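Probable FAD-dependent oxidoreductase PA4991 (Pseudomonas aeruginosa PAO1, PDB 5EZ7) probably acts as a FAD-dependent oxidoreductase whose physiological substrate is unknown, and is essential for growth in the sputum of cystic fibrosis patients. Local coordinates at residues Leu229-Lys240 against Gln266-Glu277. Residues are numbered along the deposited sequence; the frame is centred on the assembly and turned at random.
Sequences LHMVMVKAATLK and QSVWYLGGDIAE. With FAD (flavin-adenine dinucleotide), chain B.
M231 packs tightly against Y270 beside the flavin. The M231 chain bends at chi2 (-61°) and chi3 (-73°). This sets CE over one face of the Y270 ring, 3.9 Å from the ring centroid, in a CH-pi contact. M231 CB meets the ring at CE1. M231 CG and SD touch the C7M methyl of FAD, each at 3.6 Å, and L229 CD1 meets the same methyl. The Y270 hydroxyl is hydrogen-bonded to the backbone O of K48, which probably helps to hold the ring in place. M233 CG approaches Y270 CD1 obliquely at 3.7 Å. The sulfurs of M231 and M233 both lie obliquely to the ring, as longer Met-aromatic contacts. M231 CE also packs on the bare backbone of G272, 3.4 Å from G272 CA.

Strands 229-236 and 267-272 are antiparallel neighbours in the large mixed sheet of this DAO-family enzyme. V232 with L271 and V234 with W269 are hydrogen-bonded pairs. V232, V234 and L271 face helix 285-299. M233, Y270, K235 and V268 lie on the other face. Beyond the strand, the chain turns at 273-276, and H230 N gives a nearly straight 2.8 Å bond to A276 O (170° at the hydrogen).

The looser side lies at A236, A237 and Q266. The bond from A236 N to S267 O is weak at 3.4 Å. A237 is exposed and Q266 partly so. Q266 crosses K235 at about a right angle, and its OE1 lies against CG and CE of the extended lysine chain. K235 NZ continues to a salt bridge with D264. The K240 side chain is exposed, but L239 and W269 beside it form a buried, packed patch. L239 CD2 sits over the six-membered ring of W269, 3.8 Å from its centroid. At the edge of the same indole, NE1 donates to K240 O at 3.1 Å, with the acceptor in the ring plane.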
ATOM      1  N   LEU A 229       9.452 -10.617   1.761  1.00 30.65           N
ATOM      2  CA  LEU A 229       9.409 -10.430   3.217  1.00 30.95           C
ATOM      3  C   LEU A 229       8.822 -11.697   3.839  1.00 31.23           C
ATOM      4  O   LEU A 229       8.008 -12.368   3.207  1.00 32.66           O
ATOM      5  CB  LEU A 229       8.526  -9.226   3.565  1.00 29.54           C
ATOM      6  CG  LEU A 229       9.179  -7.854   3.355  1.00 29.86           C
ATOM      7  CD1 LEU A 229       8.132  -6.788   3.457  1.00 29.53           C
ATOM      8  CD2 LEU A 229      10.277  -7.548   4.363  1.00 30.42           C
ATOM      9  N   HIS A 230       9.233 -12.026   5.066  1.00 30.93           N
ATOM     10  CA  HIS A 230       8.588 -13.079   5.918  1.00 29.40           C
ATOM     11  C   HIS A 230       8.034 -12.454   7.200  1.00 27.68           C
ATOM     12  O   HIS A 230       8.704 -12.425   8.241  1.00 27.39           O
ATOM     13  CB  HIS A 230       9.595 -14.161   6.292  1.00 30.19           C
ATOM     14  CG  HIS A 230       8.978 -15.457   6.728  1.00 30.35           C
ATOM     15  ND1 HIS A 230       9.740 -16.561   7.032  1.00 31.51           N
ATOM     16  CD2 HIS A 230       7.690 -15.846   6.863  1.00 30.09           C
ATOM     17  CE1 HIS A 230       8.953 -17.576   7.332  1.00 32.15           C
ATOM     18  NE2 HIS A 230       7.702 -17.171   7.230  1.00 31.27           N
ATOM     19  N   MET A 231       6.813 -11.949   7.103  1.00 25.88           N
ATOM     20  CA  MET A 231       6.159 -11.257   8.199  1.00 24.89           C
ATOM     21  C   MET A 231       5.600 -12.271   9.179  1.00 25.10           C
ATOM     22  O   MET A 231       5.227 -13.360   8.773  1.00 24.66           O
ATOM     23  CB  MET A 231       4.994 -10.416   7.671  1.00 24.62           C
ATOM     24  CG  MET A 231       5.337  -9.365   6.616  1.00 24.59           C
ATOM     25  SD  MET A 231       6.480  -8.090   7.151  1.00 25.44           S
ATOM     26  CE  MET A 231       5.361  -7.175   8.220  1.00 25.32           C
ATOM     27  N   VAL A 232       5.512 -11.889  10.465  1.00 25.31           N
ATOM     28  CA  VAL A 232       5.026 -12.746  11.527  1.00 25.44           C
ATOM     29  C   VAL A 232       3.793 -12.099  12.131  1.00 25.34           C
ATOM     30  O   VAL A 232       3.735 -10.897  12.283  1.00 24.59           O
ATOM     31  CB  VAL A 232       6.097 -12.964  12.619  1.00 26.44           C
ATOM     32  CG1 VAL A 232       5.586 -13.937  13.684  1.00 27.21           C
ATOM     33  CG2 VAL A 232       7.349 -13.543  12.012  1.00 26.96           C
ATOM     34  N   MET A 233       2.789 -12.900  12.464  1.00 26.43           N
ATOM     35  CA  MET A 233       1.573 -12.390  13.126  1.00 26.68           C
ATOM     36  C   MET A 233       1.402 -13.153  14.455  1.00 27.11           C
ATOM     37  O   MET A 233       1.501 -14.391  14.470  1.00 26.61           O
ATOM     38  CB  MET A 233       0.328 -12.609  12.258  1.00 27.85           C
ATOM     39  CG  MET A 233       0.258 -11.802  10.971  1.00 28.91           C
ATOM     40  SD  MET A 233      -1.117 -12.229   9.852  1.00 31.12           S
ATOM     41  CE  MET A 233      -0.578 -13.777   9.199  1.00 30.94           C
ATOM     42  N   VAL A 234       1.151 -12.419  15.550  1.00 26.95           N
ATOM     43  CA  VAL A 234       0.769 -13.017  16.839  1.00 27.79           C
ATOM     44  C   VAL A 234      -0.627 -12.542  17.213  1.00 27.44           C
ATOM     45  O   VAL A 234      -0.885 -11.339  17.222  1.00 26.68           O
ATOM     46  CB  VAL A 234       1.659 -12.563  18.009  1.00 28.47           C
ATOM     47  CG1 VAL A 234       1.549 -13.543  19.163  1.00 29.84           C
ATOM     48  CG2 VAL A 234       3.073 -12.416  17.566  1.00 29.03           C
ATOM     49  N   LYS A 235      -1.492 -13.484  17.570  1.00 28.06           N
ATOM     50  CA  LYS A 235      -2.840 -13.176  18.013  1.00 29.14           C
ATOM     51  C   LYS A 235      -3.112 -13.624  19.479  1.00 29.09           C
ATOM     52  O   LYS A 235      -2.931 -14.757  19.828  1.00 29.11           O
ATOM     53  CB  LYS A 235      -3.832 -13.842  17.066  1.00 30.25           C
ATOM     54  CG  LYS A 235      -5.277 -13.543  17.453  1.00 32.41           C
ATOM     55  CD  LYS A 235      -6.285 -13.868  16.341  1.00 33.76           C
ATOM     56  CE  LYS A 235      -7.687 -13.593  16.903  1.00 36.23           C
ATOM     57  NZ  LYS A 235      -8.797 -14.057  16.045  1.00 37.49           N
ATOM     58  N   ALA A 236      -3.570 -12.714  20.312  1.00 29.77           N
ATOM     59  CA  ALA A 236      -3.893 -13.016  21.680  1.00 31.30           C
ATOM     60  C   ALA A 236      -4.824 -11.979  22.260  1.00 32.91           C
ATOM     61  O   ALA A 236      -4.921 -10.872  21.791  1.00 35.07           O
ATOM     62  CB  ALA A 236      -2.614 -13.065  22.484  1.00 31.29           C
ATOM     63  N   ALA A 237      -5.520 -12.361  23.290  1.00 35.03           N
ATOM     64  CA  ALA A 237      -6.310 -11.462  24.104  1.00 37.11           C
ATOM     65  C   ALA A 237      -5.468 -10.463  24.920  1.00 37.62           C
ATOM     66  O   ALA A 237      -5.958  -9.405  25.295  1.00 38.87           O
ATOM     67  CB  ALA A 237      -7.149 -12.313  25.091  1.00 38.67           C
ATOM     68  N   THR A 238      -4.236 -10.829  25.253  1.00 37.27           N
ATOM     69  CA  THR A 238      -3.420 -10.074  26.227  1.00 38.51           C
ATOM     70  C   THR A 238      -2.618  -8.919  25.594  1.00 37.45           C
ATOM     71  O   THR A 238      -1.942  -8.162  26.295  1.00 37.93           O
ATOM     72  CB  THR A 238      -2.422 -11.022  26.987  1.00 38.51           C
ATOM     73  OG1 THR A 238      -1.595 -11.713  26.033  1.00 37.77           O
ATOM     74  CG2 THR A 238      -3.159 -12.039  27.825  1.00 39.04           C
ATOM     75  N   LEU A 239      -2.673  -8.790  24.279  1.00 36.12           N
ATOM     76  CA  LEU A 239      -1.851  -7.801  23.614  1.00 36.39           C
ATOM     77  C   LEU A 239      -2.346  -6.386  23.951  1.00 37.40           C
ATOM     78  O   LEU A 239      -3.496  -6.202  24.257  1.00 38.20           O
ATOM     79  CB  LEU A 239      -1.807  -8.017  22.111  1.00 34.59           C
ATOM     80  CG  LEU A 239      -1.444  -9.422  21.684  1.00 34.54           C
ATOM     81  CD1 LEU A 239      -1.452  -9.460  20.155  1.00 34.41           C
ATOM     82  CD2 LEU A 239      -0.115  -9.898  22.239  1.00 33.87           C
ATOM     83  N   LYS A 240      -1.420  -5.438  24.004  1.00 38.66           N
ATOM     84  CA  LYS A 240      -1.727  -4.044  24.213  1.00 39.84           C
ATOM     85  C   LYS A 240      -1.235  -3.303  22.967  1.00 37.65           C
ATOM     86  O   LYS A 240      -0.235  -3.714  22.344  1.00 35.60           O
ATOM     87  CB  LYS A 240      -1.065  -3.526  25.481  1.00 42.71           C
ATOM     88  CG  LYS A 240      -1.537  -4.262  26.729  1.00 45.79           C
ATOM     89  CD  LYS A 240      -1.336  -3.439  27.994  1.00 49.34           C
ATOM     90  CE  LYS A 240      -1.769  -4.154  29.274  1.00 51.31           C
ATOM     91  NZ  LYS A 240      -0.676  -5.010  29.857  1.00 52.31           N
ATOM     92  N   GLN A 266     -10.093  -9.690  19.868  1.00 45.31           N
ATOM     93  CA  GLN A 266      -8.687  -9.833  20.138  1.00 43.13           C
ATOM     94  C   GLN A 266      -7.937  -8.848  19.248  1.00 39.68           C
ATOM     95  O   GLN A 266      -8.571  -8.034  18.556  1.00 38.82           O
ATOM     96  CB  GLN A 266      -8.266 -11.283  19.898  1.00 44.38           C
ATOM     97  CG  GLN A 266      -8.904 -12.227  20.898  1.00 46.98           C
ATOM     98  CD  GLN A 266      -8.329 -13.640  20.901  1.00 48.24           C
ATOM     99  OE1 GLN A 266      -7.320 -13.957  20.250  1.00 46.97           O
ATOM    100  NE2 GLN A 266      -8.964 -14.496  21.681  1.00 50.22           N
ATOM    101  N   SER A 267      -6.602  -8.895  19.326  1.00 36.66           N
ATOM    102  CA  SER A 267      -5.698  -8.086  18.527  1.00 34.56           C
ATOM    103  C   SER A 267      -4.677  -8.951  17.920  1.00 32.26           C
ATOM    104  O   SER A 267      -4.455 -10.069  18.365  1.00 32.21           O
ATOM    105  CB  SER A 267      -4.922  -7.105  19.373  1.00 35.24           C
ATOM    106  OG  SER A 267      -5.801  -6.388  20.166  1.00 38.59           O
ATOM    107  N   VAL A 268      -4.002  -8.389  16.935  1.00 30.55           N
ATOM    108  CA  VAL A 268      -2.888  -9.058  16.320  1.00 30.88           C
ATOM    109  C   VAL A 268      -1.736  -8.069  16.259  1.00 30.14           C
ATOM    110  O   VAL A 268      -1.922  -6.917  15.863  1.00 30.53           O
ATOM    111  CB  VAL A 268      -3.223  -9.561  14.892  1.00 31.05           C
ATOM    112  CG1 VAL A 268      -2.020 -10.209  14.233  1.00 29.88           C
ATOM    113  CG2 VAL A 268      -4.388 -10.553  14.935  1.00 32.65           C
ATOM    114  N   TRP A 269      -0.565  -8.536  16.672  1.00 28.80           N
ATOM    115  CA  TRP A 269       0.684  -7.817  16.480  1.00 27.99           C
ATOM    116  C   TRP A 269       1.308  -8.341  15.207  1.00 27.60           C
ATOM    117  O   TRP A 269       1.594  -9.527  15.100  1.00 28.27           O
ATOM    118  CB  TRP A 269       1.689  -8.085  17.622  1.00 27.38           C
ATOM    119  CG  TRP A 269       1.528  -7.274  18.855  1.00 27.38           C
ATOM    120  CD1 TRP A 269       0.792  -6.136  19.010  1.00 27.55           C
ATOM    121  CD2 TRP A 269       2.179  -7.507  20.112  1.00 27.60           C
ATOM    122  NE1 TRP A 269       0.930  -5.656  20.288  1.00 28.26           N
ATOM    123  CE2 TRP A 269       1.778  -6.482  20.986  1.00 28.35           C
ATOM    124  CE3 TRP A 269       3.064  -8.499  20.587  1.00 27.91           C
ATOM    125  CZ2 TRP A 269       2.231  -6.412  22.325  1.00 29.22           C
ATOM    126  CZ3 TRP A 269       3.512  -8.431  21.917  1.00 28.75           C
ATOM    127  CH2 TRP A 269       3.095  -7.393  22.760  1.00 29.17           C
ATOM    128  N   TYR A 270       1.571  -7.437  14.289  1.00 27.30           N
ATOM    129  CA  TYR A 270       2.131  -7.727  12.992  1.00 26.84           C
ATOM    130  C   TYR A 270       3.582  -7.258  13.014  1.00 27.02           C
ATOM    131  O   TYR A 270       3.849  -6.078  13.295  1.00 26.90           O
ATOM    132  CB  TYR A 270       1.301  -6.959  11.964  1.00 26.55           C
ATOM    133  CG  TYR A 270       1.484  -7.317  10.523  1.00 27.24           C
ATOM    134  CD1 TYR A 270       1.827  -8.589  10.119  1.00 27.82           C
ATOM    135  CD2 TYR A 270       1.238  -6.365   9.529  1.00 27.96           C
ATOM    136  CE1 TYR A 270       1.975  -8.900   8.760  1.00 28.18           C
ATOM    137  CE2 TYR A 270       1.385  -6.666   8.188  1.00 27.81           C
ATOM    138  CZ  TYR A 270       1.759  -7.939   7.802  1.00 27.41           C
ATOM    139  OH  TYR A 270       1.902  -8.249   6.457  1.00 27.87           O
ATOM    140  N   LEU A 271       4.508  -8.177  12.735  1.00 26.72           N
ATOM    141  CA  LEU A 271       5.914  -7.906  12.857  1.00 27.91           C
ATOM    142  C   LEU A 271       6.638  -7.878  11.530  1.00 27.01           C
ATOM    143  O   LEU A 271       6.786  -8.920  10.885  1.00 26.71           O
ATOM    144  CB  LEU A 271       6.597  -8.957  13.740  1.00 30.14           C
ATOM    145  CG  LEU A 271       5.989  -9.429  15.066  1.00 31.91           C
ATOM    146  CD1 LEU A 271       6.949 -10.423  15.712  1.00 33.80           C
ATOM    147  CD2 LEU A 271       5.719  -8.300  16.044  1.00 32.41           C
ATOM    148  N   GLY A 272       7.162  -6.703  11.184  1.00 26.69           N
ATOM    149  CA  GLY A 272       8.114  -6.521  10.071  1.00 26.57           C
ATOM    150  C   GLY A 272       9.464  -6.086  10.575  1.00 28.09           C
ATOM    151  O   GLY A 272       9.862  -6.439  11.708  1.00 28.56           O
ATOM    152  N   GLY A 273      10.161  -5.293   9.764  1.00 29.01           N
ATOM    153  CA  GLY A 273      11.543  -4.941  10.020  1.00 31.57           C
ATOM    154  C   GLY A 273      12.565  -5.989   9.564  1.00 33.84           C
ATOM    155  O   GLY A 273      12.314  -6.763   8.631  1.00 34.42           O
ATOM    156  N   ASP A 274      13.710  -6.006  10.225  1.00 35.68           N
ATOM    157  CA  ASP A 274      14.843  -6.827   9.818  1.00 39.15           C
ATOM    158  C   ASP A 274      14.599  -8.321  10.097  1.00 38.01           C
ATOM    159  O   ASP A 274      15.193  -9.188   9.449  1.00 37.32           O
ATOM    160  CB  ASP A 274      16.129  -6.366  10.550  1.00 43.25           C
ATOM    161  CG  ASP A 274      17.404  -7.121  10.077  1.00 47.12           C
ATOM    162  OD1 ASP A 274      17.958  -6.775   9.008  1.00 49.15           O
ATOM    163  OD2 ASP A 274      17.848  -8.068  10.785  1.00 50.00           O
ATOM    164  N   ILE A 275      13.745  -8.620  11.068  1.00 36.74           N
ATOM    165  CA  ILE A 275      13.339  -9.995  11.314  1.00 36.84           C
ATOM    166  C   ILE A 275      12.573 -10.589  10.100  1.00 35.50           C
ATOM    167  O   ILE A 275      12.632 -11.798   9.880  1.00 35.51           O
ATOM    168  CB  ILE A 275      12.494 -10.133  12.605  1.00 36.86           C
ATOM    169  CG1 ILE A 275      12.455 -11.595  13.068  1.00 37.56           C
ATOM    170  CG2 ILE A 275      11.082  -9.579  12.402  1.00 35.80           C
ATOM    171  CD1 ILE A 275      11.459 -11.884  14.171  1.00 37.31           C
ATOM    172  N   ALA A 276      11.868  -9.746   9.340  1.00 33.01           N
ATOM    173  CA  ALA A 276      11.149 -10.181   8.145  1.00 31.33           C
ATOM    174  C   ALA A 276      11.972 -10.100   6.872  1.00 32.25           C
ATOM    175  O   ALA A 276      11.468 -10.496   5.860  1.00 32.64           O
ATOM    176  CB  ALA A 276       9.885  -9.376   7.981  1.00 29.81           C
ATOM    177  N   GLU A 277      13.221  -9.624   6.909  1.00 33.55           N
ATOM    178  CA  GLU A 277      14.063  -9.456   5.699  1.00 35.35           C
ATOM    179  C   GLU A 277      14.849 -10.722   5.412  1.00 37.11           C
ATOM    180  O   GLU A 277      14.410 -11.799   5.804  1.00 38.34           O
ATOM    181  CB  GLU A 277      14.976  -8.218   5.832  1.00 36.45           C
ATOM    182  CG  GLU A 277      14.197  -6.913   5.754  1.00 36.35           C
ATOM    183  CD  GLU A 277      13.869  -6.459   4.333  1.00 36.30           C
ATOM    184  OE1 GLU A 277      14.236  -7.148   3.355  1.00 36.60           O
ATOM    185  OE2 GLU A 277      13.238  -5.382   4.186  1.00 35.77           O
TER
HETATM  186  PA  FAD B 401      -0.553  -3.654  -4.927  1.00 21.83           P
HETATM  187  O1A FAD B 401      -1.148  -3.309  -3.601  1.00 22.23           O
HETATM  188  O2A FAD B 401       0.231  -4.924  -5.107  1.00 22.92           O
HETATM  189  O5B FAD B 401      -1.738  -3.601  -5.979  1.00 22.00           O
HETATM  190  C5B FAD B 401      -1.609  -4.098  -7.296  1.00 21.75           C
HETATM  191  C4B FAD B 401      -3.003  -4.508  -7.722  1.00 22.00           C
HETATM  192  O4B FAD B 401      -2.992  -4.843  -9.120  1.00 22.11           O
HETATM  193  C3B FAD B 401      -3.497  -5.725  -6.934  1.00 21.47           C
HETATM  194  O3B FAD B 401      -4.743  -5.448  -6.292  1.00 20.71           O
HETATM  195  C2B FAD B 401      -3.619  -6.802  -7.997  1.00 21.75           C
HETATM  196  O2B FAD B 401      -4.672  -7.738  -7.782  1.00 21.59           O
HETATM  197  C1B FAD B 401      -3.805  -5.987  -9.279  1.00 22.29           C
HETATM  198  N9A FAD B 401      -3.371  -6.697 -10.488  1.00 23.63           N
HETATM  199  C8A FAD B 401      -2.246  -7.418 -10.632  1.00 23.09           C
HETATM  200  N7A FAD B 401      -2.184  -7.928 -11.874  1.00 22.98           N
HETATM  201  C5A FAD B 401      -3.272  -7.525 -12.541  1.00 22.53           C
HETATM  202  C6A FAD B 401      -3.804  -7.731 -13.895  1.00 22.02           C
HETATM  203  N6A FAD B 401      -3.100  -8.473 -14.763  1.00 21.48           N
HETATM  204  N1A FAD B 401      -4.969  -7.148 -14.222  1.00 21.89           N
HETATM  205  C2A FAD B 401      -5.653  -6.403 -13.334  1.00 23.02           C
HETATM  206  N3A FAD B 401      -5.228  -6.177 -12.073  1.00 23.01           N
HETATM  207  C4A FAD B 401      -4.063  -6.711 -11.632  1.00 23.21           C
HETATM  208  N1  FAD B 401       4.622   0.985   2.731  1.00 25.77           N
HETATM  209  C2  FAD B 401       4.486   1.980   3.633  1.00 27.75           C
HETATM  210  O2  FAD B 401       4.488   3.168   3.230  1.00 27.67           O
HETATM  211  N3  FAD B 401       4.348   1.744   4.949  1.00 28.72           N
HETATM  212  C4  FAD B 401       4.341   0.513   5.454  1.00 27.76           C
HETATM  213  O4  FAD B 401       4.199   0.317   6.677  1.00 30.67           O
HETATM  214  C4X FAD B 401       4.482  -0.622   4.536  1.00 26.84           C
HETATM  215  N5  FAD B 401       4.485  -1.890   4.989  1.00 25.45           N
HETATM  216  C5X FAD B 401       4.603  -2.924   4.136  1.00 25.90           C
HETATM  217  C6  FAD B 401       4.584  -4.217   4.643  1.00 26.70           C
HETATM  218  C7  FAD B 401       4.698  -5.306   3.802  1.00 27.46           C
HETATM  219  C7M FAD B 401       4.656  -6.691   4.372  1.00 28.68           C
HETATM  220  C8  FAD B 401       4.816  -5.089   2.338  1.00 27.98           C
HETATM  221  C8M FAD B 401       4.932  -6.241   1.362  1.00 29.21           C
HETATM  222  C9  FAD B 401       4.846  -3.800   1.838  1.00 26.84           C
HETATM  223  C9A FAD B 401       4.744  -2.691   2.675  1.00 26.41           C
HETATM  224  N10 FAD B 401       4.762  -1.353   2.190  1.00 25.88           N
HETATM  225  C10 FAD B 401       4.618  -0.300   3.100  1.00 25.92           C
HETATM  226  C1' FAD B 401       4.870  -1.052   0.772  1.00 25.48           C
HETATM  227  C2' FAD B 401       3.467  -1.020   0.191  1.00 24.66           C
HETATM  228  O2' FAD B 401       2.675  -2.117   0.664  1.00 25.37           O
HETATM  229  C3' FAD B 401       3.511  -1.008  -1.331  1.00 24.13           C
HETATM  230  O3' FAD B 401       4.514  -0.064  -1.756  1.00 24.08           O
HETATM  231  C4' FAD B 401       2.157  -0.608  -1.912  1.00 22.82           C
HETATM  232  O4' FAD B 401       1.075  -1.172  -1.171  1.00 23.27           O
HETATM  233  C5' FAD B 401       2.019  -1.056  -3.355  1.00 22.30           C
HETATM  234  O5' FAD B 401       0.805  -0.518  -3.896  1.00 20.74           O
HETATM  235  P   FAD B 401       0.368  -0.938  -5.375  1.00 20.30           P
HETATM  236  O1P FAD B 401      -1.058  -0.504  -5.588  1.00 21.17           O
HETATM  237  O2P FAD B 401       1.443  -0.452  -6.279  1.00 20.45           O
HETATM  238  O3P FAD B 401       0.521  -2.535  -5.355  1.00 20.67           O